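Local coordinates for proto-oncogene tyrosine-protein kinase receptor Ret (Danio rerio, PDB 7AMK) that acts as a cell-surface receptor tyrosine kinase whose cadherin-like ectodomain, represented here, probably takes part in recognising the GDNF–GFRα1 ligand complex, at residues Q323-T328 with V357-V362; Y337-T342 with G349-H354; D400-L405 with Q459-K464. The protein carries 4 engineered substitutions. One frame throughout, in Å; residues are numbered along the deposited sequence.

Overall arrangement
From the N terminus, two cadherin-like domains precede all three contacts. In the third, 323-328, a loop following strand 312-321, opens contact 1, which closes only when the chain has run up strand 331-341 and back along 350-359 to reach 357-362. Contact 2, the hairpin pairing of 337-342 with 349-354, lies entirely within that excursion and next to a calcium ion, its centre about 27 Å from that of contact 1. Contact 3 follows in series, closing 400-405 on 459-464 in the fourth cadherin-like domain. Contacts 1 and 3 lie about 17 Å apart between centres and touch, Ser326 meeting Gln462 and Asn463, so together they join the third domain to the fourth.

Contact 1 of 3, residues Q323-T328 with V357-V362; sequences QNLSVT and VTVLPV. With NAG (2-acetamido-2-deoxy-beta-D-glucopyranose), chain D.
The backbone N of Val362 donates to Val327 O over 2.8 Å, a nearly straight bond (166° at the hydrogen) that arrives in the carbonyl plane. It is the one hydrogen bond between the two segments, and it fastens the loop between strands 312-321 and 331-341 to the chain leaving strand 350-359, the last strand of the third cadherin-like domain along the chain, on its way to the fourth. Pro361 packs against the same carbonyl oxygen, with CA at 3.3 Å from Val327 O and the ring carbon CB next to it.

Behind the bond the two valines meet at their branch points, CB of Val327 lying 3.9 Å from CB of Val362. The side chains are inclined to each other, and Val327 CG1, placed anti to its own carbonyl carbon (chi1 -60°), also faces Val362 CB. Further back, Leu325 CD1 reaches Val359 CG1 at 4.3 Å, a looser apolar touch; Leu325 also rests on Trp289 and Asn293 of helix 288-293. Val327 and Val362 are buried: Ile399 packs on Val327 and Phe396 on Val362, both from the loop before strand 401-407 of the fourth domain.

An ST turn at Ser326 bends the loop, its OG accepting from Thr328 N at 3.2 Å. Thr328 OG1 adds a second link to Ser326 OG at 3.0 Å, and the side chain of Asn463, across the junction, lies beside this hydroxyl as well. Asn324, at the far end of the loop, takes no part in the packing but carries an N-linked glycan: its OD1 accepts from the backbone N of Glu252, while its ND2 is bonded to C1 of the first N-acetylglucosamine at 1.4 Å.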
loop_
_atom_site.group_PDB
_atom_site.type_symbol
_atom_site.label_atom_id
_atom_site.label_comp_id
_atom_site.label_asym_id
_atom_site.label_seq_id
_atom_site.Cartn_x
_atom_site.Cartn_y
_atom_site.Cartn_z
ATOM N N GLN A 323 10.105 -2.259 12.379
ATOM C CA GLN A 323 11.271 -1.526 11.917
ATOM C C GLN A 323 11.920 -2.289 10.773
ATOM O O GLN A 323 11.707 -3.494 10.607
ATOM C CB GLN A 323 12.276 -1.314 13.051
ATOM C CG GLN A 323 12.538 -2.574 13.847
ATOM C CD GLN A 323 13.173 -2.284 15.185
ATOM O OE1 GLN A 323 13.763 -1.223 15.382
ATOM N NE2 GLN A 323 13.049 -3.221 16.120
ATOM N N ASN A 324 12.727 -1.569 9.988
ATOM C CA ASN A 324 13.462 -2.181 8.883
ATOM C C ASN A 324 14.337 -3.321 9.389
ATOM O O ASN A 324 15.262 -3.096 10.172
ATOM C CB ASN A 324 14.321 -1.134 8.176
ATOM C CG ASN A 324 13.525 0.098 7.784
ATOM O OD1 ASN A 324 12.293 0.057 7.685
ATOM N ND2 ASN A 324 14.225 1.203 7.567
ATOM N N LEU A 325 14.049 -4.543 8.930
ATOM C CA LEU A 325 14.799 -5.715 9.367
ATOM C C LEU A 325 16.133 -5.795 8.644
ATOM O O LEU A 325 16.199 -5.667 7.415
ATOM C CB LEU A 325 14.009 -6.995 9.125
ATOM C CG LEU A 325 13.344 -7.555 10.379
ATOM C CD1 LEU A 325 13.638 -9.044 10.524
ATOM C CD2 LEU A 325 13.783 -6.775 11.619
ATOM N N SER A 326 17.199 -6.011 9.415
ATOM C CA SER A 326 18.524 -6.124 8.833
ATOM C C SER A 326 18.515 -7.165 7.722
ATOM O O SER A 326 17.838 -8.192 7.814
ATOM C CB SER A 326 19.540 -6.498 9.910
ATOM O OG SER A 326 20.775 -6.851 9.324
ATOM N N VAL A 327 19.251 -6.884 6.652
ATOM C CA VAL A 327 19.306 -7.831 5.552
ATOM C C VAL A 327 20.024 -9.119 5.915
ATOM O O VAL A 327 19.927 -10.090 5.157
ATOM C CB VAL A 327 19.968 -7.172 4.331
ATOM C CG1 VAL A 327 19.170 -5.964 3.919
ATOM C CG2 VAL A 327 21.413 -6.799 4.648
ATOM N N THR A 328 20.720 -9.169 7.056
ATOM C CA THR A 328 21.404 -10.391 7.458
ATOM C C THR A 328 20.513 -11.348 8.241
ATOM O O THR A 328 20.876 -12.519 8.384
ATOM C CB THR A 328 22.675 -10.071 8.276
ATOM O OG1 THR A 328 22.333 -9.450 9.518
ATOM C CG2 THR A 328 23.600 -9.145 7.501
ATOM N N VAL A 357 5.891 -17.577 8.975
ATOM C CA VAL A 357 6.773 -16.514 8.498
ATOM C C VAL A 357 8.111 -17.099 8.062
ATOM O O VAL A 357 8.781 -17.798 8.834
ATOM C CB VAL A 357 6.985 -15.441 9.580
ATOM C CG1 VAL A 357 7.923 -14.340 9.057
ATOM C CG2 VAL A 357 5.643 -14.881 10.055
ATOM N N THR A 358 8.510 -16.784 6.834
ATOM C CA THR A 358 9.856 -17.051 6.336
ATOM C C THR A 358 10.555 -15.717 6.115
ATOM O O THR A 358 10.080 -14.893 5.330
ATOM C CB THR A 358 9.814 -17.854 5.031
ATOM O OG1 THR A 358 9.433 -19.204 5.314
ATOM C CG2 THR A 358 11.180 -17.853 4.353
ATOM N N VAL A 359 11.667 -15.497 6.812
ATOM C CA VAL A 359 12.496 -14.314 6.612
ATOM C C VAL A 359 13.813 -14.777 6.004
ATOM O O VAL A 359 14.640 -15.402 6.679
ATOM C CB VAL A 359 12.724 -13.538 7.915
ATOM C CG1 VAL A 359 13.590 -12.290 7.657
ATOM C CG2 VAL A 359 11.382 -13.168 8.560
ATOM N N LEU A 360 14.010 -14.477 4.709
ATOM C CA LEU A 360 15.280 -14.815 4.082
ATOM C C LEU A 360 16.245 -13.647 4.204
ATOM O O LEU A 360 15.820 -12.492 4.296
ATOM C CB LEU A 360 15.084 -15.139 2.610
ATOM C CG LEU A 360 13.915 -16.050 2.263
ATOM C CD1 LEU A 360 13.548 -15.854 0.812
ATOM C CD2 LEU A 360 14.284 -17.491 2.510
ATOM N N PRO A 361 17.538 -13.938 4.215
ATOM C CA PRO A 361 18.539 -12.876 4.149
ATOM C C PRO A 361 18.655 -12.310 2.746
ATOM O O PRO A 361 18.355 -12.971 1.749
ATOM C CB PRO A 361 19.832 -13.596 4.547
ATOM C CG PRO A 361 19.621 -14.978 4.037
ATOM C CD PRO A 361 18.165 -15.273 4.265
ATOM N N VAL A 362 19.115 -11.070 2.674
ATOM C CA VAL A 362 19.287 -10.414 1.384
ATOM C C VAL A 362 20.782 -10.167 1.175
ATOM O O VAL A 362 21.387 -9.342 1.886
ATOM C CB VAL A 362 18.473 -9.116 1.302
ATOM C CG1 VAL A 362 18.851 -8.334 0.071
ATOM C CG2 VAL A 362 16.968 -9.470 1.294
HETATM C C1 NAG D . 13.626 2.454 7.178
HETATM C C2 NAG D . 14.456 3.617 7.723
HETATM C C3 NAG D . 13.911 4.951 7.214
HETATM C C4 NAG D . 13.806 4.948 5.693
HETATM C C5 NAG D . 13.002 3.737 5.222
HETATM C C6 NAG D . 12.979 3.588 3.718
HETATM C C7 NAG D . 13.576 4.135 9.972
HETATM C C8 NAG D . 13.814 4.002 11.446
HETATM N N2 NAG D . 14.508 3.594 9.178
HETATM O O3 NAG D . 14.776 5.995 7.647
HETATM O O4 NAG D . 13.156 6.133 5.240
HETATM O O5 NAG D . 13.575 2.528 5.742
HETATM O O6 NAG D . 14.160 2.954 3.242
HETATM O O7 NAG D . 12.588 4.706 9.522
#

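Contact 2 of 3, residues Y337-T342 with G349-H354; sequences YLVNDT and GTVLLH. With CA (calcium ion), chain N; NAG (2-acetamido-2-deoxy-beta-D-glucopyranose), chain E.
The carboxamide of Asn340 has the methyl of Thr350 over one of its faces, CG2 lying 3.4 Å from Asn340 CG, and its nitrogen carries a glycan, ND2 being bonded to C1 of an N-acetylglucosamine at 1.4 Å. Asn340 sits on the face of the sheet that also bears Thr350, Leu338 and Leu352, and its anti torsion (chi1 -176°) puts CG beside its own carbonyl carbon. The neighbouring carboxylate, that of Asp341, binds calcium through a single oxygen, OD2 at 2.5 Å. Asp230, Asn232, Asp263, Asp265 and Asn277 complete that site, a calcium-binding cluster characteristic of cadherin domain junctions.

The two segments are the arms of a beta hairpin, antiparallel with 156° between their strand directions. Tyr337 with Leu353 and Val339 with Val351 are hydrogen-bonded pairs; Leu338 with Leu352 and Asn340 with Thr350 are non-hydrogen-bonded ones. Beyond the last bridge, Asp341 N donates to Gly349 O at 2.8 Å, at the residue whose side chain binds the calcium.

On the glycan-bearing face, Leu338 CD1 leans obliquely on Thr350 CB at 3.9 Å, and its other methyl, CD2, comes 3.6 Å from the acetyl oxygen O7 of the sugar. With Leu338 cut back to an alanine, both methyls would go, which is likely to open a gap beside Thr350 CB and take away the contact with the sugar's acetyl group. On the other face, Val339 and Val351 lie alongside each other, tightly enough to put Val351 CG2 only 3.4 Å from Val339 CB; that methyl sits between the backbone N and carbonyl carbon of its own residue. Val339 CG2 then meets Leu353 CD1 at 3.8 Å, and Tyr317 of strand 312-321 packs on both Val339 and Leu353.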
loop_
_atom_site.group_PDB
_atom_site.type_symbol
_atom_site.label_atom_id
_atom_site.label_comp_id
_atom_site.label_asym_id
_atom_site.label_seq_id
_atom_site.Cartn_x
_atom_site.Cartn_y
_atom_site.Cartn_z
ATOM N N TYR A 337 -1.571 -16.251 17.068
ATOM C CA TYR A 337 -2.272 -15.044 17.507
ATOM C C TYR A 337 -3.681 -15.438 17.944
ATOM O O TYR A 337 -4.515 -15.788 17.106
ATOM C CB TYR A 337 -2.303 -13.987 16.401
ATOM C CG TYR A 337 -2.732 -12.625 16.892
ATOM C CD1 TYR A 337 -1.843 -11.806 17.572
ATOM C CD2 TYR A 337 -4.029 -12.156 16.682
ATOM C CE1 TYR A 337 -2.226 -10.567 18.030
ATOM C CE2 TYR A 337 -4.420 -10.925 17.134
ATOM C CZ TYR A 337 -3.512 -10.130 17.814
ATOM O OH TYR A 337 -3.870 -8.880 18.271
ATOM N N LEU A 338 -3.937 -15.388 19.252
ATOM C CA LEU A 338 -5.228 -15.768 19.819
ATOM C C LEU A 338 -6.188 -14.587 19.761
ATOM O O LEU A 338 -5.922 -13.536 20.360
ATOM C CB LEU A 338 -5.072 -16.234 21.262
ATOM C CG LEU A 338 -6.391 -16.633 21.903
ATOM C CD1 LEU A 338 -6.855 -17.961 21.337
ATOM C CD2 LEU A 338 -6.219 -16.713 23.389
ATOM N N VAL A 339 -7.297 -14.766 19.045
ATOM C CA VAL A 339 -8.355 -13.767 18.939
ATOM C C VAL A 339 -9.501 -14.183 19.854
ATOM O O VAL A 339 -10.104 -15.245 19.673
ATOM C CB VAL A 339 -8.842 -13.614 17.491
ATOM C CG1 VAL A 339 -10.108 -12.787 17.472
ATOM C CG2 VAL A 339 -7.767 -12.955 16.612
ATOM N N ASN A 340 -9.827 -13.343 20.829
ATOM C CA ASN A 340 -10.777 -13.703 21.879
ATOM C C ASN A 340 -11.963 -12.736 21.850
ATOM O O ASN A 340 -11.785 -11.535 22.059
ATOM C CB ASN A 340 -10.059 -13.682 23.226
ATOM C CG ASN A 340 -10.915 -14.138 24.384
ATOM O OD1 ASN A 340 -12.133 -14.227 24.296
ATOM N ND2 ASN A 340 -10.248 -14.430 25.503
ATOM N N ASP A 341 -13.157 -13.258 21.554
ATOM C CA ASP A 341 -14.416 -12.526 21.704
ATOM C C ASP A 341 -14.762 -12.481 23.187
ATOM O O ASP A 341 -15.325 -13.430 23.735
ATOM C CB ASP A 341 -15.526 -13.198 20.905
ATOM C CG ASP A 341 -16.854 -12.405 20.933
ATOM O OD1 ASP A 341 -17.025 -11.471 21.768
ATOM O OD2 ASP A 341 -17.721 -12.739 20.086
ATOM N N THR A 342 -14.469 -11.352 23.832
ATOM C CA THR A 342 -14.423 -11.315 25.293
ATOM C C THR A 342 -15.794 -11.529 25.922
ATOM O O THR A 342 -15.916 -12.239 26.923
ATOM C CB THR A 342 -13.838 -9.981 25.751
ATOM O OG1 THR A 342 -14.589 -8.917 25.138
ATOM C CG2 THR A 342 -12.357 -9.886 25.337
ATOM N N GLY A 349 -15.422 -18.894 22.479
ATOM C CA GLY A 349 -15.468 -17.651 21.750
ATOM C C GLY A 349 -14.121 -17.145 21.286
ATOM O O GLY A 349 -13.937 -15.931 21.180
ATOM N N THR A 350 -13.174 -18.041 20.993
ATOM C CA THR A 350 -11.855 -17.629 20.527
ATOM C C THR A 350 -11.491 -18.343 19.230
ATOM O O THR A 350 -11.977 -19.441 18.952
ATOM C CB THR A 350 -10.764 -17.898 21.579
ATOM O OG1 THR A 350 -10.718 -19.297 21.873
ATOM C CG2 THR A 350 -11.058 -17.127 22.841
ATOM N N VAL A 351 -10.632 -17.699 18.435
ATOM C CA VAL A 351 -10.010 -18.301 17.258
ATOM C C VAL A 351 -8.504 -18.080 17.330
ATOM O O VAL A 351 -8.030 -16.978 17.644
ATOM C CB VAL A 351 -10.555 -17.728 15.928
ATOM C CG1 VAL A 351 -12.040 -17.918 15.821
ATOM C CG2 VAL A 351 -10.223 -16.246 15.806
ATOM N N LEU A 352 -7.755 -19.132 17.029
ATOM C CA LEU A 352 -6.304 -19.087 16.983
ATOM C C LEU A 352 -5.863 -18.847 15.538
ATOM O O LEU A 352 -6.199 -19.630 14.647
ATOM C CB LEU A 352 -5.728 -20.393 17.536
ATOM C CG LEU A 352 -4.211 -20.467 17.698
ATOM C CD1 LEU A 352 -3.702 -19.327 18.550
ATOM C CD2 LEU A 352 -3.806 -21.803 18.307
ATOM N N LEU A 353 -5.128 -17.765 15.306
ATOM C CA LEU A 353 -4.601 -17.462 13.982
ATOM C C LEU A 353 -3.107 -17.755 13.929
ATOM O O LEU A 353 -2.406 -17.644 14.937
ATOM C CB LEU A 353 -4.840 -16.004 13.604
ATOM C CG LEU A 353 -6.297 -15.563 13.520
ATOM C CD1 LEU A 353 -6.361 -14.068 13.217
ATOM C CD2 LEU A 353 -6.996 -16.395 12.465
ATOM N N HIS A 354 -2.627 -18.106 12.734
ATOM C CA HIS A 354 -1.250 -18.533 12.523
ATOM C C HIS A 354 -0.640 -17.764 11.367
ATOM O O HIS A 354 -1.200 -17.739 10.264
ATOM C CB HIS A 354 -1.157 -20.038 12.227
ATOM C CG HIS A 354 -1.768 -20.899 13.281
ATOM N ND1 HIS A 354 -2.993 -21.511 13.124
ATOM C CD2 HIS A 354 -1.329 -21.244 14.513
ATOM C CE1 HIS A 354 -3.280 -22.204 14.211
ATOM N NE2 HIS A 354 -2.289 -22.057 15.070
HETATM CA CA CA N . -19.669 -12.087 18.613
HETATM C C1 NAG E . -10.871 -14.839 26.725
HETATM C C2 NAG E . -9.955 -15.670 27.629
HETATM C C3 NAG E . -10.666 -15.993 28.945
HETATM C C4 NAG E . -11.259 -14.748 29.594
HETATM C C5 NAG E . -12.076 -13.944 28.584
HETATM C C6 NAG E . -12.567 -12.607 29.107
HETATM C C7 NAG E . -8.308 -17.221 26.636
HETATM C C8 NAG E . -7.251 -16.232 27.037
HETATM N N2 NAG E . -9.569 -16.902 26.957
HETATM O O3 NAG E . -9.761 -16.636 29.836
HETATM O O4 NAG E . -12.171 -15.179 30.598
HETATM O O5 NAG E . -11.292 -13.667 27.418
HETATM O O6 NAG E . -11.873 -12.163 30.266
HETATM O O7 NAG E . -8.033 -18.265 26.050
#

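Contact 3 of 3, residues D400-L405 with Q459-K464; sequences DVTYQL and QEQQNK
Thr402 and Gln459 exchange two backbone hydrogen bonds, Thr402 N to Gln459 O at 3.0 Å and Gln459 N to Thr402 O at 2.9 Å, the first the straighter at 165°. One step on, Gln461 N donates to Asp400 O at 3.0 Å and extends the antiparallel pairing just past the end of strand 451-460. Between these bonds Val401 and Glu460 form a non-hydrogen-bonded pair.

Glu460 turns its carboxylate along its own chain: bent at chi2 (-85°), it brings OE1 to the backbone N of Asn463 at 2.7 Å, while OE2 receives a weak bond from Gln462 N. Both bonds fall within the turn that leads into strand 466-475.

Packing across the pair is light. Val401 CG2 lies 4.1 Å from Glu460 CA, and on the exposed side Gln461 CG comes 3.3 Å from Asp400 OD2, aliphatic carbon against carboxylate.

Strand 401-407 is an outermost strand of the fourth cadherin-like domain's sheet, with 451-460 beside it and 466-475 next across; Tyr403 and Leu405 reach from it to Leu425 on strand 423-428.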
loop_
_atom_site.group_PDB
_atom_site.type_symbol
_atom_site.label_atom_id
_atom_site.label_comp_id
_atom_site.label_asym_id
_atom_site.label_seq_id
_atom_site.Cartn_x
_atom_site.Cartn_y
_atom_site.Cartn_z
ATOM N N ASP A 400 18.818 0.549 2.712
ATOM C CA ASP A 400 19.516 1.725 2.214
ATOM C C ASP A 400 20.921 1.342 1.760
ATOM O O ASP A 400 21.749 0.921 2.573
ATOM C CB ASP A 400 19.577 2.812 3.283
ATOM C CG ASP A 400 20.249 4.077 2.786
ATOM O OD1 ASP A 400 20.514 4.181 1.567
ATOM O OD2 ASP A 400 20.518 4.968 3.620
ATOM N N VAL A 401 21.183 1.488 0.467
ATOM C CA VAL A 401 22.501 1.252 -0.109
ATOM C C VAL A 401 22.964 2.542 -0.767
ATOM O O VAL A 401 22.207 3.172 -1.515
ATOM C CB VAL A 401 22.480 0.090 -1.116
ATOM C CG1 VAL A 401 23.814 -0.003 -1.876
ATOM C CG2 VAL A 401 22.156 -1.235 -0.407
ATOM N N THR A 402 24.191 2.947 -0.464
ATOM C CA THR A 402 24.799 4.132 -1.043
ATOM C C THR A 402 25.965 3.714 -1.925
ATOM O O THR A 402 26.695 2.779 -1.592
ATOM C CB THR A 402 25.277 5.066 0.056
ATOM O OG1 THR A 402 26.118 4.324 0.945
ATOM C CG2 THR A 402 24.084 5.615 0.838
ATOM N N TYR A 403 26.132 4.396 -3.048
ATOM C CA TYR A 403 27.128 4.039 -4.046
ATOM C C TYR A 403 28.200 5.119 -4.135
ATOM O O TYR A 403 27.919 6.311 -3.969
ATOM C CB TYR A 403 26.467 3.828 -5.415
ATOM C CG TYR A 403 25.444 2.709 -5.428
ATOM C CD1 TYR A 403 24.138 2.930 -5.022
ATOM C CD2 TYR A 403 25.797 1.419 -5.822
ATOM C CE1 TYR A 403 23.200 1.905 -5.016
ATOM C CE2 TYR A 403 24.862 0.380 -5.812
ATOM C CZ TYR A 403 23.569 0.630 -5.413
ATOM O OH TYR A 403 22.647 -0.390 -5.409
ATOM N N GLN A 404 29.438 4.691 -4.386
ATOM C CA GLN A 404 30.560 5.606 -4.510
ATOM C C GLN A 404 31.478 5.148 -5.633
ATOM O O GLN A 404 31.625 3.949 -5.889
ATOM C CB GLN A 404 31.341 5.709 -3.199
ATOM C CG GLN A 404 31.215 7.059 -2.546
ATOM N N LEU A 405 32.082 6.113 -6.315
ATOM C CA LEU A 405 33.104 5.830 -7.311
ATOM C C LEU A 405 34.475 6.085 -6.705
ATOM O O LEU A 405 34.673 7.078 -5.999
ATOM C CB LEU A 405 32.926 6.685 -8.570
ATOM C CG LEU A 405 31.787 6.294 -9.511
ATOM C CD1 LEU A 405 31.854 7.112 -10.781
ATOM C CD2 LEU A 405 31.862 4.813 -9.820
ATOM N N GLN A 459 27.444 0.302 -0.311
ATOM C CA GLN A 459 27.506 0.132 1.138
ATOM C C GLN A 459 26.082 0.081 1.677
ATOM O O GLN A 459 25.333 1.055 1.552
ATOM C CB GLN A 459 28.309 1.274 1.803
ATOM C CG GLN A 459 28.272 1.246 3.346
ATOM C CD GLN A 459 29.182 2.283 4.036
ATOM O OE1 GLN A 459 30.034 2.924 3.408
ATOM N NE2 GLN A 459 28.998 2.434 5.339
ATOM N N GLU A 460 25.713 -1.055 2.268
ATOM C CA GLU A 460 24.473 -1.154 3.026
ATOM C C GLU A 460 24.661 -0.442 4.363
ATOM O O GLU A 460 25.705 -0.582 5.004
ATOM C CB GLU A 460 24.101 -2.630 3.225
ATOM C CG GLU A 460 22.665 -2.886 3.682
ATOM C CD GLU A 460 22.493 -2.800 5.193
ATOM O OE1 GLU A 460 23.381 -3.286 5.929
ATOM O OE2 GLU A 460 21.461 -2.256 5.644
ATOM N N GLN A 461 23.659 0.337 4.783
ATOM C CA GLN A 461 23.886 1.276 5.884
ATOM C C GLN A 461 23.766 0.609 7.253
ATOM O O GLN A 461 24.638 0.782 8.110
ATOM C CB GLN A 461 22.924 2.466 5.784
ATOM C CG GLN A 461 23.279 3.481 4.689
ATOM C CD GLN A 461 24.779 3.742 4.573
ATOM O OE1 GLN A 461 25.467 3.095 3.787
ATOM N NE2 GLN A 461 25.285 4.706 5.343
ATOM N N GLN A 462 22.704 -0.160 7.480
ATOM C CA GLN A 462 22.484 -0.731 8.805
ATOM C C GLN A 462 23.659 -1.596 9.269
ATOM O O GLN A 462 24.075 -1.512 10.430
ATOM C CB GLN A 462 21.193 -1.535 8.819
ATOM C CG GLN A 462 21.005 -2.312 10.099
ATOM C CD GLN A 462 19.570 -2.717 10.327
ATOM O OE1 GLN A 462 18.678 -2.378 9.542
ATOM N NE2 GLN A 462 19.334 -3.450 11.413
ATOM N N ASN A 463 24.206 -2.442 8.390
ATOM C CA ASN A 463 25.278 -3.350 8.782
ATOM C C ASN A 463 26.645 -2.970 8.228
ATOM O O ASN A 463 27.640 -3.612 8.582
ATOM C CB ASN A 463 24.955 -4.788 8.348
ATOM C CG ASN A 463 23.643 -5.273 8.900
ATOM O OD1 ASN A 463 22.585 -5.004 8.329
ATOM N ND2 ASN A 463 23.695 -5.992 10.016
ATOM N N LYS A 464 26.725 -1.964 7.365
ATOM C CA LYS A 464 27.994 -1.522 6.807
ATOM C C LYS A 464 28.617 -2.580 5.891
ATOM O O LYS A 464 29.838 -2.614 5.708
ATOM C CB LYS A 464 28.970 -1.119 7.926
#